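Local coordinates for natterin-like protein (Lethenteron camtschaticum, PDB 6IUL) that is probably a cytotoxic pore-forming immune protein of the lamprey, joining a jacalin-like lectin domain to an aerolysin-type pore-forming module, at residues N144-T158 against L275-N287. Sequence-based numbering, arbitrary orientation.
Unlike the reference sequence in segment 275-287: Val286 (reference Met).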
loop_
_atom_site.group_PDB
_atom_site.type_symbol
_atom_site.label_atom_id
_atom_site.label_comp_id
_atom_site.label_asym_id
_atom_site.label_seq_id
_atom_site.Cartn_x
_atom_site.Cartn_y
_atom_site.Cartn_z
ATOM N N ASN A 144 27.176 7.888 5.927
ATOM C CA ASN A 144 27.791 7.384 4.699
ATOM C C ASN A 144 26.731 6.688 3.842
ATOM O O ASN A 144 25.621 6.433 4.306
ATOM C CB ASN A 144 28.946 6.448 5.043
ATOM C CG ASN A 144 30.237 7.184 5.271
ATOM O OD1 ASN A 144 30.612 7.991 4.437
ATOM N ND2 ASN A 144 30.987 6.819 6.340
ATOM N N ALA A 145 27.064 6.401 2.583
ATOM C CA ALA A 145 26.129 5.849 1.661
ATOM C C ALA A 145 25.441 4.597 2.284
ATOM O O ALA A 145 26.118 3.739 2.868
ATOM C CB ALA A 145 26.791 5.473 0.373
ATOM N N ILE A 146 24.111 4.546 2.153
ATOM C CA ILE A 146 23.293 3.599 2.858
ATOM C C ILE A 146 22.925 2.406 1.980
ATOM O O ILE A 146 22.533 2.576 0.815
ATOM C CB ILE A 146 22.009 4.256 3.360
ATOM C CG1 ILE A 146 22.377 5.263 4.454
ATOM C CG2 ILE A 146 21.015 3.231 3.891
ATOM C CD1 ILE A 146 21.218 6.183 4.868
ATOM N N LYS A 147 23.057 1.207 2.560
ATOM C CA LYS A 147 22.637 -0.033 1.924
ATOM C C LYS A 147 21.225 -0.391 2.371
ATOM O O LYS A 147 20.406 -0.758 1.550
ATOM C CB LYS A 147 23.563 -1.173 2.287
ATOM C CG LYS A 147 23.104 -2.511 1.710
ATOM C CD LYS A 147 24.091 -3.653 1.895
ATOM C CE LYS A 147 23.448 -4.928 1.346
ATOM N NZ LYS A 147 24.312 -6.146 1.459
ATOM N N SER A 148 20.956 -0.332 3.671
ATOM C CA SER A 148 19.602 -0.670 4.180
ATOM C C SER A 148 19.260 0.003 5.495
ATOM O O SER A 148 20.128 0.396 6.253
ATOM C CB SER A 148 19.459 -2.187 4.364
ATOM O OG SER A 148 20.369 -2.696 5.378
ATOM N N SER A 149 17.972 0.078 5.760
ATOM C CA SER A 149 17.432 0.674 6.980
ATOM C C SER A 149 16.307 -0.204 7.446
ATOM O O SER A 149 15.242 -0.250 6.820
ATOM C CB SER A 149 16.886 2.068 6.698
ATOM O OG SER A 149 17.938 2.924 6.341
ATOM N N VAL A 150 16.542 -0.913 8.536
ATOM C CA VAL A 150 15.675 -2.026 8.908
ATOM C C VAL A 150 15.339 -1.960 10.378
ATOM O O VAL A 150 16.216 -1.873 11.240
ATOM C CB VAL A 150 16.316 -3.394 8.625
ATOM C CG1 VAL A 150 15.291 -4.486 8.884
ATOM C CG2 VAL A 150 16.752 -3.530 7.179
ATOM N N ILE A 151 14.051 -1.999 10.657
ATOM C CA ILE A 151 13.560 -2.023 12.015
ATOM C C ILE A 151 13.441 -3.505 12.409
ATOM O O ILE A 151 12.846 -4.298 11.698
ATOM C CB ILE A 151 12.210 -1.346 12.115
ATOM C CG1 ILE A 151 12.364 0.147 11.853
ATOM C CG2 ILE A 151 11.609 -1.592 13.490
ATOM C CD1 ILE A 151 11.060 0.890 11.720
ATOM N N GLN A 152 14.028 -3.860 13.533
ATOM C CA GLN A 152 14.128 -5.248 13.958
ATOM C C GLN A 152 14.033 -5.345 15.476
ATOM O O GLN A 152 13.764 -4.347 16.142
ATOM C CB GLN A 152 15.420 -5.876 13.430
ATOM C CG GLN A 152 16.709 -5.330 13.981
ATOM C CD GLN A 152 17.872 -5.543 12.989
ATOM O OE1 GLN A 152 17.877 -5.022 11.851
ATOM N NE2 GLN A 152 18.862 -6.295 13.421
ATOM N N ASP A 153 14.242 -6.553 16.010
ATOM C CA ASP A 153 14.035 -6.857 17.443
ATOM C C ASP A 153 12.723 -6.261 17.964
ATOM O O ASP A 153 12.704 -5.548 18.972
ATOM C CB ASP A 153 15.206 -6.344 18.309
ATOM C CG ASP A 153 16.561 -6.905 17.870
ATOM O OD1 ASP A 153 16.644 -8.040 17.336
ATOM O OD2 ASP A 153 17.558 -6.205 18.081
ATOM N N MET A 154 11.638 -6.542 17.246
ATOM C CA MET A 154 10.318 -5.998 17.558
ATOM C C MET A 154 9.745 -6.671 18.812
ATOM O O MET A 154 9.742 -7.873 18.911
ATOM C CB MET A 154 9.352 -6.190 16.378
ATOM C CG MET A 154 7.961 -5.604 16.606
ATOM S SD MET A 154 7.972 -3.814 16.792
ATOM C CE MET A 154 8.585 -3.273 15.187
ATOM N N LYS A 155 9.263 -5.863 19.751
ATOM C CA LYS A 155 8.692 -6.366 21.001
ATOM C C LYS A 155 7.444 -5.590 21.337
ATOM O O LYS A 155 7.379 -4.397 21.116
ATOM C CB LYS A 155 9.684 -6.247 22.171
ATOM C CG LYS A 155 10.817 -7.227 22.082
ATOM C CD LYS A 155 11.955 -6.856 23.026
ATOM C CE LYS A 155 13.019 -7.932 23.135
ATOM N NZ LYS A 155 14.021 -7.875 22.037
ATOM N N TYR A 156 6.450 -6.297 21.879
ATOM C CA TYR A 156 5.203 -5.728 22.335
ATOM C C TYR A 156 5.128 -6.019 23.844
ATOM O O TYR A 156 4.578 -7.045 24.271
ATOM C CB TYR A 156 4.020 -6.353 21.582
ATOM C CG TYR A 156 4.191 -6.285 20.104
ATOM C CD1 TYR A 156 3.750 -5.185 19.391
ATOM C CD2 TYR A 156 4.802 -7.339 19.418
ATOM C CE1 TYR A 156 3.900 -5.130 18.005
ATOM C CE2 TYR A 156 4.979 -7.286 18.054
ATOM C CZ TYR A 156 4.539 -6.168 17.351
ATOM O OH TYR A 156 4.728 -6.122 15.988
ATOM N N PRO A 157 5.721 -5.130 24.651
ATOM C CA PRO A 157 5.964 -5.461 26.071
ATOM C C PRO A 157 4.690 -5.558 26.955
ATOM O O PRO A 157 4.745 -6.116 28.023
ATOM C CB PRO A 157 6.896 -4.326 26.546
ATOM C CG PRO A 157 6.692 -3.224 25.568
ATOM C CD PRO A 157 6.296 -3.834 24.256
ATOM N N THR A 158 3.568 -5.018 26.511
ATOM C CA THR A 158 2.324 -5.126 27.283
ATOM C C THR A 158 1.357 -6.171 26.715
ATOM O O THR A 158 0.226 -6.284 27.188
ATOM C CB THR A 158 1.581 -3.805 27.363
ATOM O OG1 THR A 158 1.065 -3.457 26.079
ATOM C CG2 THR A 158 2.491 -2.670 27.918
ATOM N N LEU A 275 -1.328 -1.402 20.555
ATOM C CA LEU A 275 -0.314 -1.911 21.482
ATOM C C LEU A 275 0.995 -1.115 21.395
ATOM O O LEU A 275 1.422 -0.804 20.322
ATOM C CB LEU A 275 0.022 -3.356 21.145
ATOM C CG LEU A 275 -0.992 -4.487 21.406
ATOM C CD1 LEU A 275 -0.396 -5.790 20.933
ATOM C CD2 LEU A 275 -1.350 -4.596 22.907
ATOM N N PRO A 276 1.630 -0.787 22.526
ATOM C CA PRO A 276 2.966 -0.183 22.449
ATOM C C PRO A 276 4.018 -1.168 21.946
ATOM O O PRO A 276 3.880 -2.384 22.161
ATOM C CB PRO A 276 3.266 0.238 23.916
ATOM C CG PRO A 276 2.365 -0.647 24.746
ATOM C CD PRO A 276 1.122 -0.846 23.911
ATOM N N TYR A 277 5.047 -0.652 21.261
ATOM C CA TYR A 277 6.161 -1.512 20.807
ATOM C C TYR A 277 7.498 -0.863 21.081
ATOM O O TYR A 277 7.606 0.347 21.162
ATOM C CB TYR A 277 6.054 -1.844 19.287
ATOM C CG TYR A 277 6.528 -0.749 18.366
ATOM C CD1 TYR A 277 7.884 -0.580 18.078
ATOM C CD2 TYR A 277 5.638 0.152 17.825
ATOM C CE1 TYR A 277 8.329 0.434 17.241
ATOM C CE2 TYR A 277 6.064 1.161 16.973
ATOM C CZ TYR A 277 7.416 1.300 16.693
ATOM O OH TYR A 277 7.810 2.328 15.871
ATOM N N THR A 278 8.522 -1.688 21.197
ATOM C CA THR A 278 9.903 -1.229 21.219
ATOM C C THR A 278 10.610 -1.975 20.093
ATOM O O THR A 278 10.168 -3.074 19.702
ATOM C CB THR A 278 10.632 -1.516 22.550
ATOM O OG1 THR A 278 10.694 -2.919 22.749
ATOM C CG2 THR A 278 9.914 -0.872 23.751
ATOM N N ALA A 279 11.673 -1.375 19.558
ATOM C CA ALA A 279 12.394 -1.978 18.457
ATOM C C ALA A 279 13.742 -1.298 18.266
ATOM O O ALA A 279 14.077 -0.354 18.954
ATOM C CB ALA A 279 11.571 -1.869 17.152
ATOM N N LEU A 280 14.512 -1.787 17.306
ATOM C CA LEU A 280 15.799 -1.209 16.981
ATOM C C LEU A 280 15.829 -0.859 15.484
ATOM O O LEU A 280 15.556 -1.701 14.614
ATOM C CB LEU A 280 16.875 -2.224 17.344
ATOM C CG LEU A 280 18.319 -1.785 17.063
ATOM C CD1 LEU A 280 18.684 -0.594 17.957
ATOM C CD2 LEU A 280 19.337 -2.899 17.214
ATOM N N LEU A 281 16.181 0.374 15.188
ATOM C CA LEU A 281 16.451 0.759 13.808
ATOM C C LEU A 281 17.926 0.545 13.527
ATOM O O LEU A 281 18.787 1.128 14.190
ATOM C CB LEU A 281 16.070 2.216 13.572
ATOM C CG LEU A 281 16.526 2.785 12.214
ATOM C CD1 LEU A 281 15.818 2.073 11.101
ATOM C CD2 LEU A 281 16.219 4.257 12.135
ATOM N N ARG A 282 18.239 -0.320 12.582
ATOM C CA ARG A 282 19.614 -0.495 12.166
ATOM C C ARG A 282 19.798 -0.010 10.733
ATOM O O ARG A 282 19.199 -0.548 9.796
ATOM C CB ARG A 282 20.040 -1.948 12.253
ATOM C CG ARG A 282 21.435 -2.193 11.707
ATOM C CD ARG A 282 22.020 -3.507 12.178
ATOM N NE ARG A 282 22.302 -3.441 13.611
ATOM C CZ ARG A 282 22.355 -4.497 14.418
ATOM N NH1 ARG A 282 22.130 -5.726 13.972
ATOM N NH2 ARG A 282 22.649 -4.324 15.690
ATOM N N ILE A 283 20.678 0.962 10.577
ATOM C CA ILE A 283 21.050 1.473 9.281
ATOM C C ILE A 283 22.408 0.903 8.937
ATOM O O ILE A 283 23.374 1.153 9.625
ATOM C CB ILE A 283 21.125 3.003 9.294
ATOM C CG1 ILE A 283 19.730 3.558 9.606
ATOM C CG2 ILE A 283 21.660 3.536 7.957
ATOM C CD1 ILE A 283 19.696 5.045 9.881
ATOM N N THR A 284 22.470 0.168 7.841
ATOM C CA THR A 284 23.698 -0.421 7.391
ATOM C C THR A 284 24.187 0.316 6.172
ATOM O O THR A 284 23.455 0.479 5.181
ATOM C CB THR A 284 23.485 -1.916 7.078
ATOM O OG1 THR A 284 22.947 -2.556 8.257
ATOM C CG2 THR A 284 24.782 -2.602 6.643
ATOM N N CYS A 285 25.447 0.748 6.247
ATOM C CA CYS A 285 26.070 1.477 5.157
ATOM C C CYS A 285 26.682 0.546 4.116
ATOM O O CYS A 285 27.032 -0.594 4.419
ATOM C CB CYS A 285 27.173 2.387 5.710
ATOM S SG CYS A 285 26.574 3.655 6.808
ATOM N N VAL A 286 26.815 1.057 2.896
ATOM C CA VAL A 286 27.551 0.390 1.839
ATOM C C VAL A 286 28.961 -0.011 2.261
ATOM O O VAL A 286 29.414 -1.079 1.873
ATOM C CB VAL A 286 27.648 1.318 0.596
ATOM C CG1 VAL A 286 28.525 0.740 -0.492
ATOM C CG2 VAL A 286 26.276 1.547 0.030
ATOM N N ASN A 287 29.647 0.800 3.070
ATOM C CA ASN A 287 30.998 0.461 3.483
ATOM C C ASN A 287 31.045 -0.655 4.546
ATOM O O ASN A 287 32.099 -1.049 4.969
ATOM C CB ASN A 287 31.773 1.702 3.983
ATOM C CG ASN A 287 31.220 2.274 5.277
ATOM O OD1 ASN A 287 30.371 1.658 5.960
ATOM N ND2 ASN A 287 31.717 3.441 5.646
HETATM O O HOH W 1 29.038 3.641 3.085
HETATM O O HOH W 2 20.346 -2.573 8.125
HETATM O O HOH W 3 2.666 -4.274 23.877
#
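Ala145 opens the ladder: its carbonyl O accepts Val286 N at 2.8 Å and a water that is in turn held by Asn287 N. The first irregularity follows at once, a classic beta bulge in which Lys147 N and Ser148 N both donate to Thr284 O, in the plane of that carbonyl. Ser148 OG, at chi1 64° between its own N and carbonyl carbon, shares a water with Thr284 OG1 and Arg282 O. On the other face Ser149 OG rests on Ile283 CG1, 3.8 Å away, and Ile151 CG1 reaches Leu281 CD1, a buried layer that Phe210 and Leu295 extend; Ile151 CG2 also touches Ala279 CB. The Gln152 amide nears the Arg282 guanidinium with the planes 74° apart, but NE2 and NH1, 3.4 Å from each other, are both donors and form no bond; the arginine's salt bridge goes to Asp292. Within a second bulge, between the Gln152–Leu280 and Lys155–Thr278 pairs, Met154 bends at chi2 and chi3 to bring SD 3.5 Å from Tyr277 CD1, an oblique Met-aromatic contact, while CE meets Ala279 CB. Lys155 and Thr278 then exchange backbone bonds, and a last water links Thr158 N to Pro276 O. Two antiparallel strands, the first carrying both bulges, thus pair within the elongated beta-sheet module characteristic of aerolysin-family pore-forming proteins.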